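Local coordinates for glycoside hydrolase family 16 protein (Bacteroides ovatus, PDB 7KR6) that probably hydrolyses the glycosidic bonds of mixed-linkage beta-glucans as an endo-glucanase, at residues T60-Q65 / G241-G246; I112-K117 / M264-V269. The protein carries 1 engineered substitution. One frame throughout, in Å; residues are numbered along the deposited sequence.

Contact 1: residues T60-Q65 / G241-G246; sequences TNQELQ and GGAFTG. With BGC (beta-D-glucopyranose), chain C; G2F (2-deoxy-2-fluoro-alpha-D-glucopyranose), chain B; BGC (beta-D-glucopyranose), chain D.
Asn61 and Ala243 join the two loops by a backbone bond. Ala243 N gives its hydrogen to Asn61 O at 2.9 Å, and the same oxygen lies close to the CA of Gly242. Asn61 is at the second position of a type I' turn from Thr60 to Glu63. With CG beside its own backbone N (chi1 -57°), the amide of Asn61 turns to the sugars while its carbonyl faces Ala243. Asn61 OD1 accepts from O2 of the chain C glucose at 2.6 Å. Asn61 ND2 donates to O3 of the fluoroglucose at 3.1 Å and, in the amide plane, to Glu63 OE2 at 2.9 Å. Thr60 adds its CG2 methyl against the two glucoses.

Glu63 is extended, and its CG passes 3.7 Å from Gly241 O. Gln65 NE2 holds the other carboxylate oxygen, Glu63 OE1, at 2.9 Å and from its anti side. Leu64 CD1 packs 4.1 Å from the CA of Gly241, whose positive phi suits glycine. Gly242 also has backbone angles that favour glycine. At the outer side, Gln62 NE2 lies near the methyl of Ala243. Further along, the Phe244 ring stacks with Trp126, which belongs to the glycan pocket and also touches Asn61 and Glu63.

Arg98 is a further hydrogen-bond partner of a bound glucose. Gly241 O is buried without a polar partner. Both ends of the Asn61 amide are engaged, which should disfavour a flip. Glu63 thus acts as a second-shell residue, consistent with orienting a sugar-binding amide.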
loop_
_atom_site.group_PDB
_atom_site.type_symbol
_atom_site.label_atom_id
_atom_site.label_comp_id
_atom_site.label_asym_id
_atom_site.label_seq_id
_atom_site.Cartn_x
_atom_site.Cartn_y
_atom_site.Cartn_z
ATOM N N THR A 60 16.021 -4.425 -8.441
ATOM C CA THR A 60 14.942 -3.633 -7.772
ATOM C C THR A 60 14.110 -4.476 -6.824
ATOM O O THR A 60 13.949 -5.696 -7.100
ATOM C CB THR A 60 13.993 -2.957 -8.784
ATOM O OG1 THR A 60 13.370 -3.871 -9.684
ATOM C CG2 THR A 60 14.727 -1.915 -9.605
ATOM N N ASN A 61 13.563 -3.827 -5.793
ATOM C CA ASN A 61 12.464 -4.352 -4.942
ATOM C C ASN A 61 12.838 -5.678 -4.282
ATOM O O ASN A 61 11.921 -6.435 -3.958
ATOM C CB ASN A 61 11.175 -4.508 -5.766
ATOM C CG ASN A 61 10.776 -3.179 -6.390
ATOM O OD1 ASN A 61 10.793 -2.161 -5.697
ATOM N ND2 ASN A 61 10.375 -3.201 -7.649
ATOM N N GLN A 62 14.120 -5.992 -4.115
ATOM C CA GLN A 62 14.544 -7.321 -3.561
ATOM C C GLN A 62 14.006 -8.498 -4.403
ATOM O O GLN A 62 13.894 -9.648 -3.896
ATOM C CB GLN A 62 14.075 -7.477 -2.115
ATOM C CG GLN A 62 14.715 -6.479 -1.138
ATOM C CD GLN A 62 14.140 -6.616 0.254
ATOM O OE1 GLN A 62 14.578 -7.447 1.052
ATOM N NE2 GLN A 62 13.096 -5.858 0.558
ATOM N N GLU A 63 13.806 -8.290 -5.685
ATOM C CA GLU A 63 13.329 -9.358 -6.615
ATOM C C GLU A 63 14.396 -10.456 -6.761
ATOM O O GLU A 63 15.623 -10.161 -6.644
ATOM C CB GLU A 63 12.970 -8.794 -7.984
ATOM C CG GLU A 63 11.815 -7.807 -7.917
ATOM C CD GLU A 63 11.706 -6.810 -9.044
ATOM O OE1 GLU A 63 12.343 -7.025 -10.068
ATOM O OE2 GLU A 63 11.019 -5.770 -8.831
ATOM N N LEU A 64 13.955 -11.686 -6.982
ATOM C CA LEU A 64 14.845 -12.865 -7.080
ATOM C C LEU A 64 15.339 -13.075 -8.511
ATOM O O LEU A 64 16.389 -13.710 -8.644
ATOM C CB LEU A 64 14.087 -14.101 -6.575
ATOM C CG LEU A 64 13.641 -14.016 -5.112
ATOM C CD1 LEU A 64 12.732 -15.175 -4.718
ATOM C CD2 LEU A 64 14.837 -13.942 -4.202
ATOM N N GLN A 65 14.585 -12.705 -9.549
ATOM C CA GLN A 65 14.950 -13.067 -10.940
ATOM C C GLN A 65 16.068 -12.161 -11.439
ATOM O O GLN A 65 16.107 -10.968 -11.096
ATOM C CB GLN A 65 13.782 -12.954 -11.912
ATOM C CG GLN A 65 13.475 -11.533 -12.388
ATOM C CD GLN A 65 12.994 -10.600 -11.306
ATOM O OE1 GLN A 65 12.384 -11.034 -10.321
ATOM N NE2 GLN A 65 13.226 -9.315 -11.525
ATOM N N GLY A 241 9.348 -13.132 -6.925
ATOM C CA GLY A 241 9.642 -12.565 -5.610
ATOM C C GLY A 241 9.762 -11.052 -5.635
ATOM O O GLY A 241 9.483 -10.452 -6.673
ATOM N N GLY A 242 10.256 -10.496 -4.556
ATOM C CA GLY A 242 10.263 -9.053 -4.320
ATOM C C GLY A 242 9.383 -8.696 -3.136
ATOM O O GLY A 242 8.420 -9.421 -2.815
ATOM N N ALA A 243 9.620 -7.525 -2.568
ATOM C CA ALA A 243 8.924 -7.066 -1.349
ATOM C C ALA A 243 7.406 -7.082 -1.539
ATOM O O ALA A 243 6.700 -7.455 -0.610
ATOM C CB ALA A 243 9.355 -5.701 -0.954
ATOM N N PHE A 244 6.922 -6.692 -2.719
ATOM C CA PHE A 244 5.483 -6.670 -3.040
ATOM C C PHE A 244 4.834 -8.013 -2.754
ATOM O O PHE A 244 3.675 -8.042 -2.285
ATOM C CB PHE A 244 5.359 -6.260 -4.497
ATOM C CG PHE A 244 3.965 -6.231 -5.037
ATOM C CD1 PHE A 244 3.144 -5.138 -4.800
ATOM C CD2 PHE A 244 3.532 -7.256 -5.836
ATOM C CE1 PHE A 244 1.874 -5.082 -5.367
ATOM C CE2 PHE A 244 2.283 -7.182 -6.427
ATOM C CZ PHE A 244 1.455 -6.102 -6.180
ATOM N N THR A 245 5.548 -9.094 -3.040
ATOM C CA THR A 245 4.995 -10.470 -2.935
ATOM C C THR A 245 5.180 -10.997 -1.496
ATOM O O THR A 245 4.541 -12.012 -1.166
ATOM C CB THR A 245 5.696 -11.430 -3.880
ATOM O OG1 THR A 245 7.021 -11.703 -3.398
ATOM C CG2 THR A 245 5.775 -10.954 -5.317
ATOM N N GLY A 246 6.003 -10.319 -0.719
ATOM C CA GLY A 246 6.442 -10.733 0.618
ATOM C C GLY A 246 7.427 -11.884 0.602
ATOM O O GLY A 246 7.818 -12.320 1.714
HETATM C C2 BGC C . 11.355 0.284 -7.709
HETATM C C3 BGC C . 12.463 1.323 -8.023
HETATM C C4 BGC C . 12.889 1.295 -9.475
HETATM C C5 BGC C . 11.687 1.437 -10.430
HETATM C C6 BGC C . 12.011 1.320 -11.898
HETATM C C1 BGC C . 10.287 0.501 -8.747
HETATM O O2 BGC C . 10.868 0.368 -6.402
HETATM O O3 BGC C . 13.522 1.019 -7.109
HETATM O O4 BGC C . 13.848 2.364 -9.704
HETATM O O5 BGC C . 10.729 0.385 -10.090
HETATM O O6 BGC C . 12.612 0.034 -12.189
HETATM C C1 G2F B . 5.872 0.383 -9.831
HETATM C C2 G2F B . 7.039 0.273 -8.912
HETATM C C3 G2F B . 8.201 -0.446 -9.565
HETATM C C4 G2F B . 7.725 -1.819 -9.970
HETATM C C5 G2F B . 6.554 -1.605 -10.980
HETATM C C6 G2F B . 5.961 -2.844 -11.610
HETATM O O3 G2F B . 9.310 -0.502 -8.674
HETATM O O4 G2F B . 8.868 -2.541 -10.551
HETATM O O5 G2F B . 5.460 -0.872 -10.394
HETATM O O6 G2F B . 5.620 -3.824 -10.559
HETATM F F2 G2F B . 7.357 1.577 -8.422
HETATM C C2 BGC D . 15.686 3.257 -10.831
HETATM C C3 BGC D . 17.133 2.968 -11.226
HETATM C C4 BGC D . 17.855 2.385 -10.050
HETATM C C5 BGC D . 17.095 1.160 -9.523
HETATM C C6 BGC D . 17.802 0.552 -8.341
HETATM C C1 BGC D . 15.007 1.975 -10.310
HETATM O O2 BGC D . 14.986 3.715 -11.971
HETATM O O3 BGC D . 17.707 4.240 -11.508
HETATM O O4 BGC D . 19.141 1.923 -10.496
HETATM O O5 BGC D . 15.751 1.548 -9.189
HETATM O O6 BGC D . 17.844 1.387 -7.196
#

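Contact 2: residues I112-K117 / M264-V269; sequences IEASIK and MYIDWV
Ser115 lies against the indole of Trp268. Its CB sits over one face, 3.7 Å from the centroid of the five-membered ring, a CH-pi contact. Trp268 reaches this place because its CG is set between the backbone N and the carbonyl carbon (chi1 53°). The ring edge meets CB of Glu113 in plane. A beta bulge lies here: Asp267 and Trp268 together face Ser115 in this antiparallel pair. Asp267 N donates to Ser115 O at 2.8 Å, and Ser115 N to Trp268 O at 3.1 Å. Ser115 turns OG away from its backbone N (chi1 177°), toward a water that also donates to Asp267 OD2.

Beyond the bulge, Lys117 and Tyr265 exchange two backbone bonds. Their side chains run side by side, with Lys117 CE 3.5 Å from Tyr265 CD2. Lys117 bends at chi3, and its NZ forms a salt bridge with Asp77.

On the other face, Ile116 and Ile266 point the same way and meet through their CG1 atoms at 4.1 Å. Ala114 packs on Val269, and Phe236 and Phe129 lie on this side. The pair belongs to the family 16 beta-sandwich (jelly roll), between strands 197-203 and 80-90. It separates an apolar interior from a face of mixed polar and aromatic groups.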
loop_
_atom_site.group_PDB
_atom_site.type_symbol
_atom_site.label_atom_id
_atom_site.label_comp_id
_atom_site.label_asym_id
_atom_site.label_seq_id
_atom_site.Cartn_x
_atom_site.Cartn_y
_atom_site.Cartn_z
ATOM N N ILE A 112 -4.684 3.587 -23.277
ATOM C CA ILE A 112 -3.812 2.464 -23.653
ATOM C C ILE A 112 -4.496 1.178 -23.162
ATOM O O ILE A 112 -5.153 1.206 -22.077
ATOM C CB ILE A 112 -2.374 2.601 -23.130
ATOM C CG1 ILE A 112 -1.530 1.398 -23.563
ATOM C CG2 ILE A 112 -2.390 2.857 -21.642
ATOM C CD1 ILE A 112 -0.086 1.496 -23.237
ATOM N N GLU A 113 -4.463 0.144 -23.990
ATOM C CA GLU A 113 -5.054 -1.163 -23.671
ATOM C C GLU A 113 -4.085 -2.267 -24.074
ATOM O O GLU A 113 -3.369 -2.149 -25.090
ATOM C CB GLU A 113 -6.365 -1.402 -24.415
ATOM C CG GLU A 113 -7.402 -0.356 -24.126
ATOM C CD GLU A 113 -8.776 -0.731 -24.620
ATOM O OE1 GLU A 113 -8.891 -0.952 -25.849
ATOM O OE2 GLU A 113 -9.698 -0.831 -23.799
ATOM N N ALA A 114 -4.068 -3.340 -23.291
ATOM C CA ALA A 114 -3.318 -4.551 -23.639
ATOM C C ALA A 114 -4.148 -5.768 -23.258
ATOM O O ALA A 114 -4.853 -5.714 -22.242
ATOM C CB ALA A 114 -1.979 -4.580 -22.987
ATOM N N SER A 115 -3.997 -6.819 -24.044
ATOM C CA SER A 115 -4.644 -8.134 -23.833
ATOM C C SER A 115 -3.579 -9.101 -23.312
ATOM O O SER A 115 -2.548 -9.348 -24.007
ATOM C CB SER A 115 -5.304 -8.633 -25.101
ATOM O OG SER A 115 -5.872 -9.920 -24.923
ATOM N N ILE A 116 -3.790 -9.583 -22.087
ATOM C CA ILE A 116 -2.759 -10.316 -21.322
ATOM C C ILE A 116 -3.374 -11.579 -20.735
ATOM O O ILE A 116 -4.435 -11.496 -20.092
ATOM C CB ILE A 116 -2.164 -9.430 -20.209
ATOM C CG1 ILE A 116 -1.651 -8.097 -20.760
ATOM C CG2 ILE A 116 -1.064 -10.153 -19.472
ATOM C CD1 ILE A 116 -1.166 -7.135 -19.687
ATOM N N LYS A 117 -2.610 -12.649 -20.856
ATOM C CA LYS A 117 -2.863 -13.945 -20.198
ATOM C C LYS A 117 -1.783 -14.117 -19.143
ATOM O O LYS A 117 -0.601 -14.072 -19.465
ATOM C CB LYS A 117 -2.843 -15.089 -21.213
ATOM C CG LYS A 117 -3.183 -16.424 -20.552
ATOM C CD LYS A 117 -3.599 -17.445 -21.581
ATOM C CE LYS A 117 -2.547 -18.482 -21.811
ATOM N NZ LYS A 117 -2.873 -19.289 -23.013
ATOM N N MET A 264 4.057 -15.468 -19.141
ATOM C CA MET A 264 3.066 -14.386 -19.243
ATOM C C MET A 264 2.982 -14.024 -20.731
ATOM O O MET A 264 4.026 -13.908 -21.356
ATOM C CB MET A 264 3.555 -13.205 -18.415
ATOM C CG MET A 264 2.852 -11.915 -18.641
ATOM S SD MET A 264 3.605 -10.661 -17.538
ATOM C CE MET A 264 2.642 -9.218 -17.920
ATOM N N TYR A 265 1.776 -13.881 -21.252
ATOM C CA TYR A 265 1.521 -13.666 -22.695
ATOM C C TYR A 265 0.815 -12.336 -22.932
ATOM O O TYR A 265 -0.226 -12.028 -22.301
ATOM C CB TYR A 265 0.619 -14.768 -23.233
ATOM C CG TYR A 265 1.096 -16.188 -23.035
ATOM C CD1 TYR A 265 1.929 -16.793 -23.953
ATOM C CD2 TYR A 265 0.654 -16.957 -21.965
ATOM C CE1 TYR A 265 2.342 -18.104 -23.797
ATOM C CE2 TYR A 265 1.057 -18.269 -21.800
ATOM C CZ TYR A 265 1.865 -18.861 -22.750
ATOM O OH TYR A 265 2.273 -20.157 -22.584
ATOM N N ILE A 266 1.321 -11.538 -23.890
ATOM C CA ILE A 266 0.676 -10.265 -24.317
ATOM C C ILE A 266 0.329 -10.417 -25.809
ATOM O O ILE A 266 1.248 -10.553 -26.629
ATOM C CB ILE A 266 1.529 -9.018 -24.027
ATOM C CG1 ILE A 266 1.945 -8.897 -22.556
ATOM C CG2 ILE A 266 0.774 -7.779 -24.425
ATOM C CD1 ILE A 266 3.172 -9.678 -22.147
ATOM N N ASP A 267 -0.958 -10.454 -26.094
ATOM C CA ASP A 267 -1.441 -10.704 -27.489
ATOM C C ASP A 267 -1.270 -9.420 -28.284
ATOM O O ASP A 267 -0.945 -9.499 -29.499
ATOM C CB ASP A 267 -2.904 -11.096 -27.502
ATOM C CG ASP A 267 -3.410 -11.636 -28.832
ATOM O OD1 ASP A 267 -2.566 -11.789 -29.741
ATOM O OD2 ASP A 267 -4.610 -11.906 -28.922
ATOM N N TRP A 268 -1.477 -8.286 -27.646
ATOM C CA TRP A 268 -1.456 -6.975 -28.344
ATOM C C TRP A 268 -1.466 -5.867 -27.309
ATOM O O TRP A 268 -1.869 -6.073 -26.155
ATOM C CB TRP A 268 -2.611 -6.811 -29.355
ATOM C CG TRP A 268 -3.996 -7.061 -28.849
ATOM C CD1 TRP A 268 -4.756 -8.178 -29.088
ATOM C CD2 TRP A 268 -4.821 -6.190 -28.065
ATOM N NE1 TRP A 268 -5.981 -8.044 -28.515
ATOM C CE2 TRP A 268 -6.065 -6.826 -27.909
ATOM C CE3 TRP A 268 -4.650 -4.916 -27.514
ATOM C CZ2 TRP A 268 -7.115 -6.281 -27.179
ATOM C CZ3 TRP A 268 -5.684 -4.371 -26.785
ATOM C CH2 TRP A 268 -6.892 -5.046 -26.615
ATOM N N VAL A 269 -0.954 -4.724 -27.719
ATOM C CA VAL A 269 -1.071 -3.458 -26.960
ATOM C C VAL A 269 -1.428 -2.388 -27.977
ATOM O O VAL A 269 -0.939 -2.442 -29.124
ATOM C CB VAL A 269 0.191 -3.162 -26.128
ATOM C CG1 VAL A 269 1.475 -3.156 -26.933
ATOM C CG2 VAL A 269 0.040 -1.872 -25.312
HETATM O O HOH W 1 -6.470 -11.539 -26.986
#

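In the fold
Contact 2 is a buried strand pair within the beta-sandwich of the family 16 fold, whereas contact 1 joins two loops at the glycan pocket and is only partly buried. They lie on opposite sides of the chain centre, 23 Å apart between centres, and do not touch. The strand 232-240 links them: it leads into the loop 241-246, and its Phe236 packs on the apolar face of 112-117 and 264-269. Contact 2 depends on repeated backbone bonds and hydrocarbon packing. Contact 1 has one backbone bond between its segments, close packing on glycines and a polar network aimed at sugar. Their segments alternate along the chain.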